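Local coordinates for protein accelerated cell death 11 (Arabidopsis thaliana, PDB 4NT1) that transfers ceramide-1-phosphate and phytoceramide-1-phosphate selectively between membranes, as a plant member of the glycolipid transfer protein family, at residues 9-14 against 167-172; 20-25 against 187-192. One frame throughout, in Å; residues are numbered along the deposited sequence. Where two conformers were deposited one is given.

Contact 1: 9-14 against 167-172; sequences KPLRKI and NMLKED
Arg12 and Glu171 meet because one chain is straight and the other folded: Arg12 runs extended from CG to NE (chi2 -169°), while Glu171 bends at CG (chi2 -73°) and turns the edge of its carboxylate to the NE side of the guanidinium. The two planes lie nearly flush, 14° apart, and the pair forms a side-on bidentate salt bridge. Arg12 NE donates to Glu171 OE2 at 2.7 Å, tilted slightly from the guanidinium plane, and Arg12 NH2 reaches Glu171 OE1 at 2.9 Å, in it; both oxygens use their syn lone pairs. Lys9, the N-cap residue of helix 10-25, has its CE above one face of that guanidinium, offset toward the rim, and its NZ donates to Lys170 O at 2.7 Å. Lys170 has the positive phi of a Schellman motif, which ends helix 162-168. Beside the salt bridge, Leu11 CD1 packs on Leu169 CD1 at 3.8 Å, and the Pro10 ring rests against Leu169 O. Leu47 of helix 34-51 also touches Leu169, and Ala176 of helix 173-199 touches Glu171. The two bonds should restrict rotation of the carboxylate; its largely buried charge is matched by Arg12, and nearby Lys9 would probably further favour the ionised form.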
ATOM      1  N   LYS A   9       2.123  13.849  13.178  1.00 41.23           N
ATOM      2  CA  LYS A   9       2.444  13.985  11.759  1.00 38.94           C
ATOM      3  C   LYS A   9       2.374  12.632  11.046  1.00 37.69           C
ATOM      4  O   LYS A   9       3.390  11.954  10.886  1.00 30.35           O
ATOM      5  CB  LYS A   9       3.834  14.598  11.582  1.00 38.85           C
ATOM      6  CG  LYS A   9       3.998  15.994  12.172  1.00 40.46           C
ATOM      7  CD  LYS A   9       3.094  17.006  11.482  1.00 36.15           C
ATOM      8  CE  LYS A   9       3.457  18.429  11.884  1.00 39.84           C
ATOM      9  NZ  LYS A   9       2.449  19.427  11.426  1.00 43.07           N
ATOM     10  N   PRO A  10       1.169  12.239  10.613  1.00 31.03           N
ATOM     11  CA  PRO A  10       0.956  10.901  10.040  1.00 31.00           C
ATOM     12  C   PRO A  10       1.816  10.594   8.813  1.00 25.87           C
ATOM     13  O   PRO A  10       2.268   9.457   8.672  1.00 25.06           O
ATOM     14  CB  PRO A  10      -0.537  10.900   9.675  1.00 35.00           C
ATOM     15  CG  PRO A  10      -0.959  12.348   9.705  1.00 36.53           C
ATOM     16  CD  PRO A  10      -0.084  13.004  10.723  1.00 36.64           C
ATOM     17  N   LEU A  11       2.034  11.571   7.932  1.00 23.87           N
ATOM     18  CA  LEU A  11       2.890  11.340   6.771  1.00 26.91           C
ATOM     19  C   LEU A  11       4.327  11.083   7.194  1.00 23.85           C
ATOM     20  O   LEU A  11       5.066  10.386   6.510  1.00 21.87           O
ATOM     21  CB  LEU A  11       2.879  12.537   5.820  1.00 22.72           C
ATOM     22  CG  LEU A  11       1.783  12.573   4.760  1.00 31.89           C
ATOM     23  CD1 LEU A  11       2.023  13.736   3.798  1.00 29.03           C
ATOM     24  CD2 LEU A  11       1.750  11.254   4.013  1.00 27.04           C
ATOM     25  N   ARG A  12       4.737  11.693   8.299  1.00 22.54           N
ATOM     26  CA  ARG A  12       6.110  11.541   8.763  1.00 25.12           C
ATOM     27  C   ARG A  12       6.301  10.177   9.436  1.00 23.82           C
ATOM     28  O   ARG A  12       7.358   9.567   9.321  1.00 21.94           O
ATOM     29  CB  ARG A  12       6.482  12.689   9.711  1.00 29.17           C
ATOM     30  CG  ARG A  12       6.186  14.062   9.108  1.00 28.08           C
ATOM     31  CD  ARG A  12       6.784  15.224   9.903  1.00 36.18           C
ATOM     32  NE  ARG A  12       6.380  16.502   9.312  1.00 36.00           N
ATOM     33  CZ  ARG A  12       6.884  17.688   9.636  1.00 42.61           C
ATOM     34  NH1 ARG A  12       7.836  17.789  10.559  1.00 40.48           N
ATOM     35  NH2 ARG A  12       6.434  18.779   9.028  1.00 38.94           N
ATOM     36  N   LYS A  13       5.268   9.689  10.116  1.00 19.24           N
ATOM     37  CA  LYS A  13       5.320   8.340  10.682  1.00 19.26           C
ATOM     38  C   LYS A  13       5.393   7.320   9.547  1.00 19.89           C
ATOM     39  O   LYS A  13       6.127   6.332   9.623  1.00 19.06           O
ATOM     40  CB  LYS A  13       4.093   8.070  11.554  1.00 24.29           C
ATOM     41  CG  LYS A  13       4.050   8.937  12.813  1.00 27.61           C
ATOM     42  CD  LYS A  13       2.763   8.708  13.583  1.00 45.55           C
ATOM     43  CE  LYS A  13       2.604   7.246  13.957  1.00 42.82           C
ATOM     44  NZ  LYS A  13       1.275   6.954  14.565  1.00 49.23           N
ATOM     45  N   ILE A  14       4.623   7.568   8.494  1.00 18.77           N
ATOM     46  CA  ILE A  14       4.680   6.721   7.309  1.00 18.51           C
ATOM     47  C   ILE A  14       6.062   6.738   6.651  1.00 20.08           C
ATOM     48  O   ILE A  14       6.626   5.686   6.353  1.00 17.95           O
ATOM     49  CB  ILE A  14       3.618   7.125   6.286  1.00 18.14           C
ATOM     50  CG1 ILE A  14       2.237   6.687   6.781  1.00 17.62           C
ATOM     51  CG2 ILE A  14       3.932   6.505   4.934  1.00 19.58           C
ATOM     52  CD1 ILE A  14       1.075   7.323   5.989  1.00 22.51           C
ATOM     53  N   ASN A 167      -4.436  19.208   4.849  1.00 28.18           N
ATOM     54  CA  ASN A 167      -4.895  19.614   6.170  0.53 28.72           C
ATOM     55  C   ASN A 167      -5.113  18.404   7.075  1.00 28.61           C
ATOM     56  O   ASN A 167      -4.716  18.407   8.241  1.00 31.09           O
ATOM     57  CB  ASN A 167      -6.175  20.442   6.064  0.53 29.38           C
ATOM     58  CG  ASN A 167      -6.638  20.970   7.406  0.53 31.33           C
ATOM     59  OD1 ASN A 167      -6.063  21.916   7.944  0.53 34.18           O
ATOM     60  ND2 ASN A 167      -7.684  20.361   7.954  0.53 38.42           N
ATOM     61  N   MET A 168      -5.740  17.369   6.527  1.00 29.92           N
ATOM     62  CA  MET A 168      -5.974  16.126   7.253  1.00 28.76           C
ATOM     63  C   MET A 168      -4.661  15.469   7.662  1.00 29.86           C
ATOM     64  O   MET A 168      -4.588  14.804   8.700  1.00 34.74           O
ATOM     65  CB  MET A 168      -6.775  15.148   6.395  1.00 25.33           C
ATOM     66  CG  MET A 168      -8.229  15.524   6.178  1.00 34.26           C
ATOM     67  SD  MET A 168      -9.068  14.287   5.174  1.00 38.61           S
ATOM     68  CE  MET A 168      -8.845  14.933   3.533  1.00 38.46           C
ATOM     69  N   LEU A 169      -3.628  15.651   6.846  1.00 27.01           N
ATOM     70  CA  LEU A 169      -2.314  15.065   7.122  1.00 26.89           C
ATOM     71  C   LEU A 169      -1.399  16.006   7.913  1.00 29.23           C
ATOM     72  O   LEU A 169      -0.260  15.662   8.218  1.00 30.84           O
ATOM     73  CB  LEU A 169      -1.629  14.653   5.821  1.00 27.96           C
ATOM     74  CG  LEU A 169      -2.472  13.747   4.922  1.00 30.29           C
ATOM     75  CD1 LEU A 169      -1.809  13.578   3.563  1.00 30.62           C
ATOM     76  CD2 LEU A 169      -2.727  12.405   5.594  1.00 35.88           C
ATOM     77  N   LYS A 170      -1.899  17.194   8.226  1.00 27.23           N
ATOM     78  CA  LYS A 170      -1.166  18.138   9.064  1.00 35.53           C
ATOM     79  C   LYS A 170       0.156  18.594   8.438  1.00 31.83           C
ATOM     80  O   LYS A 170       1.159  18.719   9.135  1.00 35.73           O
ATOM     81  CB  LYS A 170      -0.893  17.512  10.438  1.00 32.51           C
ATOM     82  CG  LYS A 170      -2.130  16.954  11.130  1.00 36.84           C
ATOM     83  CD  LYS A 170      -3.096  18.066  11.502  1.00 50.46           C
ATOM     84  CE  LYS A 170      -4.316  17.527  12.240  1.00 62.24           C
ATOM     85  NZ  LYS A 170      -5.228  18.623  12.688  1.00 72.81           N
ATOM     86  N   GLU A 171       0.157  18.841   7.129  1.00 27.30           N
ATOM     87  CA  GLU A 171       1.361  19.305   6.437  1.00 28.25           C
ATOM     88  C   GLU A 171       1.036  20.436   5.465  1.00 26.60           C
ATOM     89  O   GLU A 171      -0.089  20.535   4.987  1.00 30.99           O
ATOM     90  CB  GLU A 171       2.001  18.159   5.649  1.00 30.52           C
ATOM     91  CG  GLU A 171       2.389  16.925   6.467  1.00 27.98           C
ATOM     92  CD  GLU A 171       3.613  17.155   7.336  1.00 35.95           C
ATOM     93  OE1 GLU A 171       4.172  18.271   7.291  1.00 33.69           O
ATOM     94  OE2 GLU A 171       4.016  16.217   8.062  1.00 31.59           O
ATOM     95  N   ASP A 172       2.018  21.275   5.148  1.00 29.35           N
ATOM     96  CA  ASP A 172       1.857  22.195   4.027  1.00 31.23           C
ATOM     97  C   ASP A 172       2.428  21.554   2.761  1.00 28.15           C
ATOM     98  O   ASP A 172       3.004  20.468   2.823  1.00 30.40           O
ATOM     99  CB  ASP A 172       2.473  23.576   4.304  1.00 36.07           C
ATOM    100  CG  ASP A 172       3.941  23.509   4.672  1.00 41.43           C
ATOM    101  OD1 ASP A 172       4.670  22.647   4.135  1.00 33.17           O
ATOM    102  OD2 ASP A 172       4.372  24.339   5.501  1.00 45.81           O
TER

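Contact 2: 20-25 against 187-192; sequences KLAIIV and SAPLIT
Leu190 sends its two methyls to two different residues of helix 10-25, and this fork is the close-packed part of the contact. Its CG stands anti to the backbone N (chi1 174°), and from there chi2 (62°) turns one branch to each partner: CD2 of Leu190 meets CD1 of Leu21 at 4.1 Å, and CD1 of Leu190 meets CG1 of Val25 at 4.0 Å. The Val25 pair crosses at about a right angle, the Leu21 pair more slantwise. Leu21 and Leu190 are both buried, one helical turn of the first segment separating the two residues that Leu190 touches.

On the looser side, only partly shielded from solvent, the Pro189 ring faces Ala22 and Val25. Its CG lies 4.3 Å from CB of Ala22, and its CB lies 4.2 Å from CG2 of Val25. Val25 was modelled in two conformers; in the one given here it serves both sides of the contact with one methyl each. The backbones come near each other at Ala22 and Leu190, and the axes of the two segments approach to 8.5 Å, consistent with the small Ala22 at the nearest CA pair. Pro189 also kinks helix 173-199, since its N has no hydrogen to give to the preceding turn. The contact is wholly apolar.

The axes of segments 20-25 and 187-192 cross at 52°, in an all-helical fold. Helix 34-51 covers Leu21 from another side through Gln36 and Ala40, Val32 of the preceding loop touches both Leu21 and Val25, and helix 98-121 packs on helix 173-199 through Lys106, Asp110 and Lys113.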
ATOM      1  N   LYS A  20      12.807   2.654   7.044  1.00 21.18           N
ATOM      2  CA  LYS A  20      13.412   1.525   7.753  1.00 21.80           C
ATOM      3  C   LYS A  20      13.295   0.217   6.973  1.00 19.12           C
ATOM      4  O   LYS A  20      14.238  -0.569   6.929  1.00 17.45           O
ATOM      5  CB  LYS A  20      12.786   1.343   9.138  1.00 18.67           C
ATOM      6  CG  LYS A  20      13.145   2.438  10.128  1.00 20.43           C
ATOM      7  CD  LYS A  20      12.411   2.208  11.439  1.00 20.46           C
ATOM      8  CE  LYS A  20      12.680   3.335  12.424  1.00 25.55           C
ATOM      9  NZ  LYS A  20      12.012   4.598  11.998  1.00 27.25           N
ATOM     10  N   LEU A  21      12.130  -0.017   6.372  1.00 20.35           N
ATOM     11  CA  LEU A  21      11.920  -1.212   5.565  1.00 21.06           C
ATOM     12  C   LEU A  21      12.815  -1.180   4.327  1.00 17.82           C
ATOM     13  O   LEU A  21      13.379  -2.205   3.959  1.00 18.14           O
ATOM     14  CB  LEU A  21      10.438  -1.372   5.191  1.00 17.91           C
ATOM     15  CG  LEU A  21       9.551  -1.710   6.399  1.00 19.71           C
ATOM     16  CD1 LEU A  21       8.041  -1.649   6.047  1.00 21.09           C
ATOM     17  CD2 LEU A  21       9.926  -3.081   6.951  1.00 20.18           C
ATOM     18  N   ALA A  22      12.963  -0.009   3.703  1.00 16.06           N
ATOM     19  CA  ALA A  22      13.837   0.106   2.522  1.00 19.33           C
ATOM     20  C   ALA A  22      15.292  -0.205   2.889  1.00 21.04           C
ATOM     21  O   ALA A  22      16.006  -0.902   2.163  1.00 18.07           O
ATOM     22  CB  ALA A  22      13.727   1.489   1.907  1.00 22.63           C
ATOM     23  N   ILE A  23      15.726   0.313   4.030  1.00 20.67           N
ATOM     24  CA  ILE A  23      17.067   0.008   4.541  1.00 21.64           C
ATOM     25  C   ILE A  23      17.281  -1.493   4.717  1.00 20.63           C
ATOM     26  O   ILE A  23      18.331  -2.022   4.349  1.00 22.91           O
ATOM     27  CB  ILE A  23      17.345   0.729   5.869  1.00 20.05           C
ATOM     28  CG1 ILE A  23      17.427   2.236   5.639  1.00 24.01           C
ATOM     29  CG2 ILE A  23      18.617   0.183   6.518  1.00 22.32           C
ATOM     30  CD1 ILE A  23      17.426   3.058   6.933  1.00 21.62           C
ATOM     31  N   ILE A  24      16.287  -2.178   5.284  1.00 16.82           N
ATOM     32  CA  ILE A  24      16.353  -3.625   5.456  1.00 18.58           C
ATOM     33  C   ILE A  24      16.430  -4.365   4.116  1.00 21.13           C
ATOM     34  O   ILE A  24      17.265  -5.252   3.936  1.00 22.79           O
ATOM     35  CB  ILE A  24      15.146  -4.151   6.269  1.00 18.63           C
ATOM     36  CG1 ILE A  24      15.227  -3.663   7.723  1.00 18.20           C
ATOM     37  CG2 ILE A  24      15.080  -5.689   6.198  1.00 20.92           C
ATOM     38  CD1 ILE A  24      13.907  -3.850   8.505  1.00 20.57           C
ATOM     39  N   VAL A  25      15.570  -4.007   3.166  1.00 20.10           N
ATOM     40  CA  VAL A  25      15.580  -4.725   1.895  0.62 19.70           C
ATOM     41  C   VAL A  25      16.851  -4.453   1.109  1.00 20.41           C
ATOM     42  O   VAL A  25      17.234  -5.252   0.261  1.00 22.64           O
ATOM     43  CB  VAL A  25      14.353  -4.427   1.001  0.62 21.59           C
ATOM     44  CG1 VAL A  25      13.060  -4.859   1.696  0.62 18.98           C
ATOM     45  CG2 VAL A  25      14.323  -2.972   0.591  0.62 20.11           C
ATOM     46  N   SER A 187       9.190   2.936  -0.714  1.00 19.66           N
ATOM     47  CA  SER A 187       8.236   1.883  -1.037  1.00 18.31           C
ATOM     48  C   SER A 187       8.590   1.175  -2.336  1.00 23.58           C
ATOM     49  O   SER A 187       8.300  -0.014  -2.502  1.00 22.48           O
ATOM     50  CB  SER A 187       6.797   2.422  -1.082  1.00 19.64           C
ATOM     51  OG  SER A 187       6.604   3.304  -2.173  1.00 21.58           O
ATOM     52  N   ALA A 188       9.231   1.885  -3.258  1.00 21.72           N
ATOM     53  CA  ALA A 188       9.515   1.274  -4.557  1.00 20.22           C
ATOM     54  C   ALA A 188      10.364   0.008  -4.437  1.00 19.63           C
ATOM     55  O   ALA A 188       9.967  -1.041  -4.939  1.00 19.51           O
ATOM     56  CB  ALA A 188      10.130   2.283  -5.537  1.00 22.75           C
ATOM     57  N   PRO A 189      11.524   0.085  -3.757  1.00 22.66           N
ATOM     58  CA  PRO A 189      12.327  -1.136  -3.599  1.00 18.67           C
ATOM     59  C   PRO A 189      11.625  -2.209  -2.760  1.00 19.08           C
ATOM     60  O   PRO A 189      11.841  -3.394  -2.998  1.00 18.29           O
ATOM     61  CB  PRO A 189      13.594  -0.650  -2.870  1.00 21.88           C
ATOM     62  CG  PRO A 189      13.242   0.686  -2.309  1.00 22.56           C
ATOM     63  CD  PRO A 189      12.193   1.274  -3.197  1.00 22.25           C
ATOM     64  N   LEU A 190      10.824  -1.795  -1.781  1.00 19.30           N
ATOM     65  CA  LEU A 190      10.058  -2.740  -0.968  1.00 19.90           C
ATOM     66  C   LEU A 190       9.044  -3.519  -1.809  1.00 18.52           C
ATOM     67  O   LEU A 190       8.919  -4.753  -1.698  1.00 19.23           O
ATOM     68  CB  LEU A 190       9.339  -1.986   0.165  1.00 20.44           C
ATOM     69  CG  LEU A 190       8.381  -2.832   1.004  1.00 19.26           C
ATOM     70  CD1 LEU A 190       9.158  -3.935   1.684  1.00 16.54           C
ATOM     71  CD2 LEU A 190       7.632  -1.944   2.014  1.00 18.67           C
ATOM     72  N   ILE A 191       8.320  -2.791  -2.649  1.00 21.02           N
ATOM     73  CA  ILE A 191       7.323  -3.393  -3.522  1.00 20.05           C
ATOM     74  C   ILE A 191       7.984  -4.354  -4.510  1.00 22.27           C
ATOM     75  O   ILE A 191       7.466  -5.431  -4.778  1.00 21.37           O
ATOM     76  CB  ILE A 191       6.519  -2.309  -4.251  1.00 20.11           C
ATOM     77  CG1 ILE A 191       5.555  -1.642  -3.266  1.00 22.63           C
ATOM     78  CG2 ILE A 191       5.767  -2.892  -5.462  1.00 23.58           C
ATOM     79  CD1 ILE A 191       5.120  -0.255  -3.678  1.00 20.94           C
ATOM     80  N   THR A 192       9.135  -3.965  -5.045  1.00 21.84           N
ATOM     81  CA  THR A 192       9.892  -4.838  -5.951  1.00 17.30           C
ATOM     82  C   THR A 192      10.375  -6.078  -5.199  1.00 22.06           C
ATOM     83  O   THR A 192      10.324  -7.195  -5.712  1.00 21.52           O
ATOM     84  CB  THR A 192      11.126  -4.095  -6.517  1.00 26.36           C
ATOM     85  OG1 THR A 192      10.692  -2.996  -7.331  1.00 27.17           O
ATOM     86  CG2 THR A 192      11.972  -5.023  -7.361  1.00 25.95           C
TER

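Overall arrangement
From the N terminus, the chain enters helix 10-25, whose start supplies one half of contact 1 and whose end supplies one half of contact 2. It then runs through more than 150 residues, mostly helical, before returning. Contact 1 closes first, at the end of helix 162-168 and the turn after it; contact 2 closes next, midway along helix 173-199. The segments alternate along the chain, so the two loops cross rather than nest. Their centres are 21 Å apart, and the contacts do not touch. Together they fasten both ends of the first helix to the C-terminal part of the GLTP fold, the first by polar and apolar contacts, the second by apolar ones alone.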